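Local coordinates for flagellar hook-associated protein 3 (Bacillus cereus, PDB 5ZIY) that probably forms part of the junction between the flagellar hook and filament, as a structural, flagellin-related hook-associated protein, at residues A[91-99]-A[132-140]; A[72-83]-A[144-155]. All blocks are in the same frame, centred on the assembly; numbering follows the deposited sequence.

Interaction 1 (A[91-99]-A[132-140]); sequences EQGRYIFGG and AFRNGEALL. With ZN (zinc ion), chain D.
Phe133 reaches from the end of strand 129-133 across the hairpin of 91-99, and most of its atoms meet something there. CB touches Tyr95 O and, a little farther off, Gly99 O. With CG anti to the carbonyl carbon (chi1 -54°), the ring is sent along the hairpin, where Arg94 lays its CB over one face, 3.7 Å from the ring centroid of Phe133, a CH-pi contact. CD1 meets, besides Arg94 CB, the methyl CG2 of Ile96, the Phe133 and Ile96 side chains crossing at about a right angle. Farther out, CE1 of Phe133 comes to 3.1 Å from Glu91 O, and CZ meets the same oxygen, so the ring ends against the type I' turn that runs from Glu91 to Arg94.

The same glutamate turns its carboxylate away from 132-140, and both oxygens of Glu91 bind a zinc ion, OE2 at 2.5 Å and OE1 at 2.6 Å; a water is a further ligand, while Asn33 of helix 8-60 also bonds to OE2. Past the hairpin, 95-98 forms a type I turn and the backbones join by a single beta bridge, Gly98 with Asn135. This bridge and its backbone bonds tie the 90-95 hairpin to the chain leading from strand 129-133 into helix 137-155. Arg134 N donates to Ile96 O at 2.9 Å, a nearly straight bond (166°). Gly136 N binds Phe97 O, also at 2.9 Å; Gly99 N to Arg134 O is weak.

Gly136 is the N-cap of helix 137-155, and Asn135 OD1 takes the N-H of Glu137 in an Asx turn, while its ND2 bonds to Lys117 O. One turn into the helix, Leu140 sets CD1 over a face of the Phe97 ring, 3.9 Å from its centroid. Leu139 CD2 reaches Phe97 CE1 at 3.9 Å.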
loop_
_atom_site.group_PDB
_atom_site.type_symbol
_atom_site.label_atom_id
_atom_site.label_comp_id
_atom_site.label_asym_id
_atom_site.label_seq_id
_atom_site.Cartn_x
_atom_site.Cartn_y
_atom_site.Cartn_z
ATOM N N GLU A 91 4.347 -9.942 -0.735
ATOM C CA GLU A 91 4.727 -10.406 0.567
ATOM C C GLU A 91 3.879 -11.608 0.903
ATOM O O GLU A 91 2.683 -11.592 0.609
ATOM C CB GLU A 91 4.470 -9.277 1.581
ATOM C CG GLU A 91 4.711 -9.632 3.048
ATOM C CD GLU A 91 6.080 -10.201 3.337
ATOM O OE1 GLU A 91 7.062 -9.925 2.596
ATOM O OE2 GLU A 91 6.168 -10.937 4.346
ATOM N N GLN A 92 4.492 -12.639 1.518
ATOM C CA GLN A 92 3.812 -13.898 1.866
ATOM C C GLN A 92 3.025 -14.404 0.693
ATOM O O GLN A 92 1.835 -14.683 0.829
ATOM C CB GLN A 92 2.837 -13.729 3.037
ATOM C CG GLN A 92 3.431 -13.222 4.346
ATOM C CD GLN A 92 4.628 -14.030 4.769
ATOM O OE1 GLN A 92 4.622 -15.265 4.657
ATOM N NE2 GLN A 92 5.648 -13.357 5.299
ATOM N N GLY A 93 3.668 -14.529 -0.462
ATOM C CA GLY A 93 3.062 -15.209 -1.580
ATOM C C GLY A 93 1.974 -14.471 -2.353
ATOM O O GLY A 93 1.521 -14.965 -3.351
ATOM N N ARG A 94 1.609 -13.274 -1.922
ATOM C CA ARG A 94 0.596 -12.503 -2.597
ATOM C C ARG A 94 0.967 -11.033 -2.756
ATOM O O ARG A 94 1.738 -10.478 -1.963
ATOM C CB ARG A 94 -0.713 -12.594 -1.824
ATOM C CG ARG A 94 -1.378 -13.989 -1.837
ATOM C CD ARG A 94 -1.848 -14.309 -3.212
ATOM N NE ARG A 94 -2.526 -15.600 -3.325
ATOM C CZ ARG A 94 -1.955 -16.758 -3.692
ATOM N NH1 ARG A 94 -0.655 -16.815 -3.935
ATOM N NH2 ARG A 94 -2.677 -17.861 -3.808
ATOM N N TYR A 95 0.408 -10.411 -3.798
ATOM C CA TYR A 95 0.605 -8.970 -4.028
ATOM C C TYR A 95 -0.290 -8.125 -3.154
ATOM O O TYR A 95 -1.502 -8.314 -3.144
ATOM C CB TYR A 95 0.381 -8.640 -5.492
ATOM C CG TYR A 95 1.401 -9.298 -6.393
ATOM C CD1 TYR A 95 2.626 -8.716 -6.611
ATOM C CD2 TYR A 95 1.121 -10.476 -7.055
ATOM C CE1 TYR A 95 3.586 -9.317 -7.445
ATOM C CE2 TYR A 95 2.103 -11.111 -7.889
ATOM C CZ TYR A 95 3.309 -10.515 -8.075
ATOM O OH TYR A 95 4.243 -11.087 -8.906
ATOM N N ILE A 96 0.275 -7.169 -2.424
ATOM C CA ILE A 96 -0.566 -6.390 -1.528
ATOM C C ILE A 96 -1.605 -5.536 -2.232
ATOM O O ILE A 96 -2.656 -5.165 -1.619
ATOM C CB ILE A 96 0.246 -5.519 -0.553
ATOM C CG1 ILE A 96 1.222 -4.654 -1.305
ATOM C CG2 ILE A 96 1.052 -6.413 0.483
ATOM C CD1 ILE A 96 1.671 -3.409 -0.494
ATOM N N PHE A 97 -1.314 -5.199 -3.493
ATOM C CA PHE A 97 -2.256 -4.481 -4.373
ATOM C C PHE A 97 -2.749 -5.298 -5.563
ATOM O O PHE A 97 -3.377 -4.756 -6.521
ATOM C CB PHE A 97 -1.626 -3.171 -4.815
ATOM C CG PHE A 97 -1.307 -2.265 -3.681
ATOM C CD1 PHE A 97 -2.326 -1.728 -2.912
ATOM C CD2 PHE A 97 -0.020 -1.912 -3.397
ATOM C CE1 PHE A 97 -2.035 -0.878 -1.849
ATOM C CE2 PHE A 97 0.264 -1.050 -2.344
ATOM C CZ PHE A 97 -0.749 -0.547 -1.565
ATOM N N GLY A 98 -2.596 -6.612 -5.457
ATOM C CA GLY A 98 -3.100 -7.536 -6.456
ATOM C C GLY A 98 -4.109 -8.581 -6.012
ATOM O O GLY A 98 -4.312 -9.603 -6.699
ATOM N N GLY A 99 -4.749 -8.338 -4.870
ATOM C CA GLY A 99 -5.810 -9.205 -4.354
ATOM C C GLY A 99 -5.440 -10.668 -4.287
ATOM O O GLY A 99 -4.359 -11.031 -3.814
ATOM N N ALA A 132 -5.810 -8.046 4.060
ATOM C CA ALA A 132 -4.373 -8.119 4.037
ATOM C C ALA A 132 -3.830 -7.853 2.625
ATOM O O ALA A 132 -2.776 -7.210 2.488
ATOM C CB ALA A 132 -3.914 -9.481 4.498
ATOM N N PHE A 133 -4.488 -8.426 1.592
ATOM C CA PHE A 133 -4.054 -8.249 0.187
ATOM C C PHE A 133 -5.249 -7.794 -0.617
ATOM O O PHE A 133 -6.320 -8.393 -0.529
ATOM C CB PHE A 133 -3.444 -9.528 -0.378
ATOM C CG PHE A 133 -2.331 -10.057 0.456
ATOM C CD1 PHE A 133 -1.035 -9.656 0.217
ATOM C CD2 PHE A 133 -2.576 -10.941 1.485
ATOM C CE1 PHE A 133 -0.001 -10.112 0.979
ATOM C CE2 PHE A 133 -1.506 -11.423 2.283
ATOM C CZ PHE A 133 -0.223 -10.990 2.032
ATOM N N ARG A 134 -5.109 -6.673 -1.315
ATOM C CA ARG A 134 -6.304 -5.999 -1.860
ATOM C C ARG A 134 -6.162 -5.793 -3.320
ATOM O O ARG A 134 -5.061 -5.713 -3.819
ATOM C CB ARG A 134 -6.511 -4.638 -1.168
ATOM C CG ARG A 134 -6.919 -4.782 0.255
ATOM C CD ARG A 134 -7.044 -3.415 0.990
ATOM N NE ARG A 134 -8.268 -2.713 0.639
ATOM C CZ ARG A 134 -8.736 -1.645 1.287
ATOM N NH1 ARG A 134 -8.061 -1.133 2.297
ATOM N NH2 ARG A 134 -9.877 -1.077 0.908
ATOM N N ASN A 135 -7.288 -5.776 -4.010
ATOM C CA ASN A 135 -7.375 -5.381 -5.410
ATOM C C ASN A 135 -7.122 -3.878 -5.465
ATOM O O ASN A 135 -7.943 -3.128 -5.030
ATOM C CB ASN A 135 -8.776 -5.731 -5.935
ATOM C CG ASN A 135 -9.040 -5.243 -7.357
ATOM O OD1 ASN A 135 -8.495 -4.228 -7.804
ATOM N ND2 ASN A 135 -9.936 -5.967 -8.074
ATOM N N GLY A 136 -5.967 -3.457 -5.995
ATOM C CA GLY A 136 -5.541 -2.039 -5.955
ATOM C C GLY A 136 -5.822 -1.257 -7.233
ATOM O O GLY A 136 -5.296 -0.169 -7.416
ATOM N N GLU A 137 -6.619 -1.827 -8.143
ATOM C CA GLU A 137 -6.809 -1.205 -9.446
ATOM C C GLU A 137 -7.361 0.197 -9.286
ATOM O O GLU A 137 -6.804 1.126 -9.821
ATOM C CB GLU A 137 -7.736 -2.020 -10.369
ATOM C CG GLU A 137 -8.172 -1.218 -11.634
ATOM C CD GLU A 137 -8.963 -2.044 -12.638
ATOM O OE1 GLU A 137 -9.429 -3.142 -12.279
ATOM O OE2 GLU A 137 -9.090 -1.603 -13.798
ATOM N N ALA A 138 -8.423 0.364 -8.510
ATOM C CA ALA A 138 -9.038 1.687 -8.401
ATOM C C ALA A 138 -8.111 2.715 -7.759
ATOM O O ALA A 138 -8.226 3.896 -8.018
ATOM C CB ALA A 138 -10.420 1.616 -7.651
ATOM N N LEU A 139 -7.185 2.263 -6.921
ATOM C CA LEU A 139 -6.295 3.162 -6.208
ATOM C C LEU A 139 -5.096 3.521 -7.081
ATOM O O LEU A 139 -4.637 4.661 -7.079
ATOM C CB LEU A 139 -5.821 2.475 -4.924
ATOM C CG LEU A 139 -4.911 3.230 -3.952
ATOM C CD1 LEU A 139 -5.726 4.224 -3.076
ATOM C CD2 LEU A 139 -4.132 2.204 -3.141
ATOM N N LEU A 140 -4.577 2.537 -7.823
ATOM C CA LEU A 140 -3.240 2.675 -8.465
ATOM C C LEU A 140 -3.251 2.690 -9.990
ATOM O O LEU A 140 -2.360 3.294 -10.603
ATOM C CB LEU A 140 -2.286 1.590 -7.956
ATOM C CG LEU A 140 -1.898 1.741 -6.486
ATOM C CD1 LEU A 140 -1.243 0.468 -5.986
ATOM C CD2 LEU A 140 -0.958 2.954 -6.215
HETATM ZN ZN ZN D . 8.433 -11.786 3.831
HETATM O O HOH W 1 9.304 -9.578 4.685
#

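Interaction 2 (A[72-83]-A[144-155])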
loop_
_atom_site.group_PDB
_atom_site.type_symbol
_atom_site.label_atom_id
_atom_site.label_comp_id
_atom_site.label_asym_id
_atom_site.label_seq_id
_atom_site.Cartn_x
_atom_site.Cartn_y
_atom_site.Cartn_z
ATOM N N ILE A 72 12.644 17.042 -17.834
ATOM C CA ILE A 72 11.656 16.867 -16.761
ATOM C C ILE A 72 10.795 15.620 -17.060
ATOM O O ILE A 72 10.571 14.777 -16.182
ATOM C CB ILE A 72 10.732 18.093 -16.610
ATOM C CG1 ILE A 72 11.523 19.353 -16.224
ATOM C CG2 ILE A 72 9.703 17.826 -15.553
ATOM C CD1 ILE A 72 10.667 20.628 -16.179
ATOM N N GLY A 73 10.336 15.525 -18.316
ATOM C CA GLY A 73 9.596 14.358 -18.827
ATOM C C GLY A 73 10.306 13.043 -18.578
ATOM O O GLY A 73 9.673 12.052 -18.181
ATOM N N VAL A 74 11.626 13.030 -18.784
ATOM C CA VAL A 74 12.444 11.839 -18.496
ATOM C C VAL A 74 12.349 11.427 -17.048
ATOM O O VAL A 74 12.036 10.279 -16.763
ATOM C CB VAL A 74 13.932 12.039 -18.863
ATOM C CG1 VAL A 74 14.792 10.999 -18.182
ATOM C CG2 VAL A 74 14.109 11.976 -20.406
ATOM N N GLU A 75 12.601 12.346 -16.123
ATOM C CA GLU A 75 12.622 11.983 -14.705
ATOM C C GLU A 75 11.253 11.494 -14.234
ATOM O O GLU A 75 11.174 10.588 -13.407
ATOM C CB GLU A 75 13.089 13.150 -13.847
ATOM C CG GLU A 75 14.318 12.840 -12.999
ATOM C CD GLU A 75 13.994 12.584 -11.560
ATOM O OE1 GLU A 75 13.457 11.487 -11.273
ATOM O OE2 GLU A 75 14.300 13.478 -10.716
ATOM N N ILE A 76 10.189 12.079 -14.764
ATOM C CA ILE A 76 8.850 11.596 -14.491
ATOM C C ILE A 76 8.711 10.111 -14.921
ATOM O O ILE A 76 7.971 9.358 -14.322
ATOM C CB ILE A 76 7.798 12.439 -15.212
ATOM C CG1 ILE A 76 7.702 13.844 -14.607
ATOM C CG2 ILE A 76 6.443 11.772 -15.133
ATOM C CD1 ILE A 76 6.606 13.983 -13.600
ATOM N N ASP A 77 9.429 9.732 -15.977
ATOM C CA ASP A 77 9.519 8.343 -16.437
ATOM C C ASP A 77 10.216 7.418 -15.431
ATOM O O ASP A 77 9.806 6.266 -15.269
ATOM C CB ASP A 77 10.224 8.293 -17.795
ATOM C CG ASP A 77 10.159 6.932 -18.444
ATOM O OD1 ASP A 77 9.073 6.550 -18.925
ATOM O OD2 ASP A 77 11.226 6.266 -18.489
ATOM N N GLN A 78 11.256 7.900 -14.772
ATOM C CA GLN A 78 11.875 7.130 -13.696
ATOM C C GLN A 78 10.848 6.911 -12.565
ATOM O O GLN A 78 10.746 5.828 -11.984
ATOM C CB GLN A 78 13.100 7.844 -13.102
ATOM C CG GLN A 78 14.307 8.075 -14.034
ATOM C CD GLN A 78 15.515 8.733 -13.304
ATOM O OE1 GLN A 78 15.817 9.911 -13.523
ATOM N NE2 GLN A 78 16.193 7.967 -12.424
ATOM N N ILE A 79 10.107 7.969 -12.256
ATOM C CA ILE A 79 9.101 7.932 -11.214
ATOM C C ILE A 79 7.998 6.949 -11.597
ATOM O O ILE A 79 7.516 6.185 -10.761
ATOM C CB ILE A 79 8.585 9.374 -10.920
ATOM C CG1 ILE A 79 9.694 10.164 -10.190
ATOM C CG2 ILE A 79 7.363 9.390 -10.028
ATOM C CD1 ILE A 79 9.376 11.676 -9.982
ATOM N N LEU A 80 7.612 6.941 -12.858
ATOM C CA LEU A 80 6.611 5.995 -13.303
ATOM C C LEU A 80 7.106 4.549 -13.029
ATOM O O LEU A 80 6.376 3.712 -12.483
ATOM C CB LEU A 80 6.295 6.200 -14.788
ATOM C CG LEU A 80 5.542 5.052 -15.449
ATOM C CD1 LEU A 80 4.141 4.980 -14.943
ATOM C CD2 LEU A 80 5.530 5.246 -16.964
ATOM N N LYS A 81 8.354 4.278 -13.390
ATOM C CA LYS A 81 8.932 2.958 -13.150
ATOM C C LYS A 81 8.975 2.616 -11.653
ATOM O O LYS A 81 8.675 1.514 -11.265
ATOM C CB LYS A 81 10.323 2.855 -13.795
ATOM C CG LYS A 81 10.284 2.956 -15.332
ATOM C CD LYS A 81 11.702 2.732 -15.931
ATOM C CE LYS A 81 11.920 3.379 -17.326
ATOM N NZ LYS A 81 10.744 3.254 -18.249
ATOM N N GLN A 82 9.292 3.583 -10.805
ATOM C CA GLN A 82 9.411 3.307 -9.378
ATOM C C GLN A 82 8.024 2.990 -8.830
ATOM O O GLN A 82 7.860 2.076 -8.013
ATOM C CB GLN A 82 10.010 4.523 -8.671
ATOM C CG GLN A 82 9.936 4.529 -7.147
ATOM C CD GLN A 82 10.926 3.566 -6.508
ATOM O OE1 GLN A 82 11.464 2.664 -7.167
ATOM N NE2 GLN A 82 11.196 3.774 -5.208
ATOM N N VAL A 83 7.005 3.727 -9.305
ATOM C CA VAL A 83 5.647 3.533 -8.798
ATOM C C VAL A 83 5.064 2.201 -9.245
ATOM O O VAL A 83 4.330 1.564 -8.488
ATOM C CB VAL A 83 4.702 4.702 -9.213
ATOM C CG1 VAL A 83 3.263 4.401 -8.841
ATOM C CG2 VAL A 83 5.172 5.994 -8.534
ATOM N N ILE A 144 -0.861 5.432 -12.082
ATOM C CA ILE A 144 0.106 5.052 -13.107
ATOM C C ILE A 144 -0.257 5.657 -14.461
ATOM O O ILE A 144 0.606 6.152 -15.164
ATOM C CB ILE A 144 0.239 3.502 -13.202
ATOM C CG1 ILE A 144 0.705 2.949 -11.870
ATOM C CG2 ILE A 144 1.163 3.080 -14.368
ATOM C CD1 ILE A 144 0.509 1.417 -11.677
ATOM N N LYS A 145 -1.534 5.621 -14.826
ATOM C CA LYS A 145 -1.958 6.153 -16.134
ATOM C C LYS A 145 -1.660 7.629 -16.232
ATOM O O LYS A 145 -1.183 8.080 -17.264
ATOM C CB LYS A 145 -3.446 5.908 -16.387
ATOM C CG LYS A 145 -3.744 4.438 -16.615
ATOM C CD LYS A 145 -5.229 4.100 -16.622
ATOM C CE LYS A 145 -5.455 2.638 -17.074
ATOM N NZ LYS A 145 -6.807 2.082 -16.722
ATOM N N THR A 146 -1.939 8.366 -15.146
ATOM C CA THR A 146 -1.640 9.790 -15.094
ATOM C C THR A 146 -0.119 10.021 -15.235
ATOM O O THR A 146 0.290 10.849 -16.023
ATOM C CB THR A 146 -2.175 10.444 -13.813
ATOM O OG1 THR A 146 -3.601 10.259 -13.753
ATOM C CG2 THR A 146 -1.855 11.964 -13.776
ATOM N N LEU A 147 0.712 9.260 -14.505
ATOM C CA LEU A 147 2.173 9.472 -14.591
ATOM C C LEU A 147 2.622 9.227 -16.059
ATOM O O LEU A 147 3.443 9.960 -16.606
ATOM C CB LEU A 147 2.957 8.554 -13.627
ATOM C CG LEU A 147 2.889 8.903 -12.130
ATOM C CD1 LEU A 147 3.634 7.791 -11.286
ATOM C CD2 LEU A 147 3.421 10.296 -11.845
ATOM N N LYS A 148 2.063 8.208 -16.690
ATOM C CA LYS A 148 2.438 7.908 -18.069
ATOM C C LYS A 148 2.083 9.020 -19.062
ATOM O O LYS A 148 2.884 9.359 -19.915
ATOM C CB LYS A 148 1.869 6.572 -18.501
ATOM C CG LYS A 148 2.382 6.143 -19.854
ATOM C CD LYS A 148 1.633 4.982 -20.377
ATOM C CE LYS A 148 2.124 4.581 -21.770
ATOM N NZ LYS A 148 1.156 5.090 -22.760
ATOM N N GLN A 149 0.898 9.601 -18.941
ATOM C CA GLN A 149 0.527 10.723 -19.790
ATOM C C GLN A 149 1.367 11.982 -19.444
ATOM O O GLN A 149 1.573 12.848 -20.300
ATOM C CB GLN A 149 -0.972 11.046 -19.676
ATOM C CG GLN A 149 -1.927 9.910 -20.010
ATOM C CD GLN A 149 -3.375 10.258 -19.613
ATOM O OE1 GLN A 149 -3.941 11.254 -20.100
ATOM N NE2 GLN A 149 -3.967 9.460 -18.701
ATOM N N MET A 150 1.820 12.081 -18.187
ATOM C CA MET A 150 2.667 13.197 -17.741
ATOM C C MET A 150 4.006 13.120 -18.458
ATOM O O MET A 150 4.431 14.067 -19.069
ATOM C CB MET A 150 2.889 13.156 -16.234
ATOM C CG MET A 150 1.806 13.837 -15.395
ATOM S SD MET A 150 2.205 13.785 -13.609
ATOM C CE MET A 150 1.212 15.125 -12.942
ATOM N N SER A 151 4.601 11.932 -18.448
ATOM C CA SER A 151 5.898 11.688 -19.063
ATOM C C SER A 151 5.862 11.910 -20.579
ATOM O O SER A 151 6.731 12.587 -21.161
ATOM C CB SER A 151 6.305 10.255 -18.722
ATOM O OG SER A 151 7.399 9.813 -19.493
ATOM N N GLU A 152 4.841 11.373 -21.225
ATOM C CA GLU A 152 4.684 11.612 -22.654
ATOM C C GLU A 152 4.402 13.082 -23.008
ATOM O O GLU A 152 4.969 13.589 -23.974
ATOM C CB GLU A 152 3.615 10.675 -23.248
ATOM N N ALA A 153 3.522 13.741 -22.258
ATOM C CA ALA A 153 3.228 15.176 -22.478
ATOM C C ALA A 153 4.498 16.009 -22.398
ATOM O O ALA A 153 4.771 16.872 -23.231
ATOM C CB ALA A 153 2.185 15.704 -21.496
ATOM N N MET A 154 5.320 15.685 -21.434
ATOM C CA MET A 154 6.534 16.436 -21.271
ATOM C C MET A 154 7.526 16.147 -22.383
ATOM O O MET A 154 8.028 17.090 -23.009
ATOM C CB MET A 154 7.104 16.195 -19.891
ATOM C CG MET A 154 6.275 16.947 -18.872
ATOM S SD MET A 154 6.823 16.780 -17.187
ATOM C CE MET A 154 5.535 17.697 -16.334
ATOM N N GLN A 155 7.800 14.886 -22.676
ATOM C CA GLN A 155 8.820 14.655 -23.680
ATOM C C GLN A 155 8.392 14.930 -25.117
ATOM O O GLN A 155 9.228 14.931 -25.999
ATOM C CB GLN A 155 9.563 13.343 -23.517
ATOM C CG GLN A 155 8.810 12.064 -23.462
ATOM C CD GLN A 155 9.624 11.052 -22.670
ATOM O OE1 GLN A 155 10.836 10.966 -22.852
ATOM N NE2 GLN A 155 8.972 10.294 -21.792
#
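Ile76 is the knob here: its side chain drops into a hollow on helix 144-155 bounded by Leu147, Met150, Ser151 and Met154. Its two branches divide the work. CG2, anti to the backbone N, goes down to the floor, 3.8 Å from both Leu147 O and Ser151 N, with Met150 CB at the wall; CG1 turns to the sulfur of Met154, whose side chain crosses that of Ile76 at about a right angle.

One turn toward the N-terminus, the bump comes from the other side. Gly73 presents bare backbone, and Met154 sets its CB against it, 3.3 Å from Gly73 CA. The extended methionine then runs past, bringing SD within 3.5 Å of Ile72 CG2. Next to this close approach, Ser151 OG gives a weak hydrogen bond to Gly73 O (3.5 Å) and also lies against Asp77 CB. That aspartate also makes a salt bridge along its own helix, Lys81 NZ to Asp77 OD2, its hydrogen bond weak.

At the other end leucines and branched residues pack together. Leu80, with CG anti to the backbone N (chi1 165°), splits its methyls: CD1 meets Ile144 CG2 at 3.6 Å and rests on Leu147 CB, and CD2 lies by Lys148 CB. Leu147 answers by pushing CD1 against Val83 CG2, 3.6 Å away.

The helix segments run antiparallel, at 160° between their directions and 7.7 Å between axes at closest approach, a close spacing consistent with the glycine at the interface. Around the pair, helix 8-60 touches Ile79, Val83 and Met154, while helix 162-204 meets Met150 through Leu165 and Asn169 and reaches Met154 through Leu162, making a packed bundle of four helices.

Both contacts use helix 137-155, which enters interaction 1 at its N-cap and first turn and interaction 2 through its later turns; along the chain, interaction 1 is nested within the loop that interaction 2 closes. Their centres lie 23 Å apart. Each is largely buried, but interaction 1 sits nearer the centre of the chain and joins irregular backbone by peptide hydrogen bonds and aromatic rings, with a zinc-bound glutamate at its edge. In 72-83 with 144-155 the backbones are already satisfied within their helices, so the fit rests on closely packed aliphatic and methionine side chains, with polar residues toward one border.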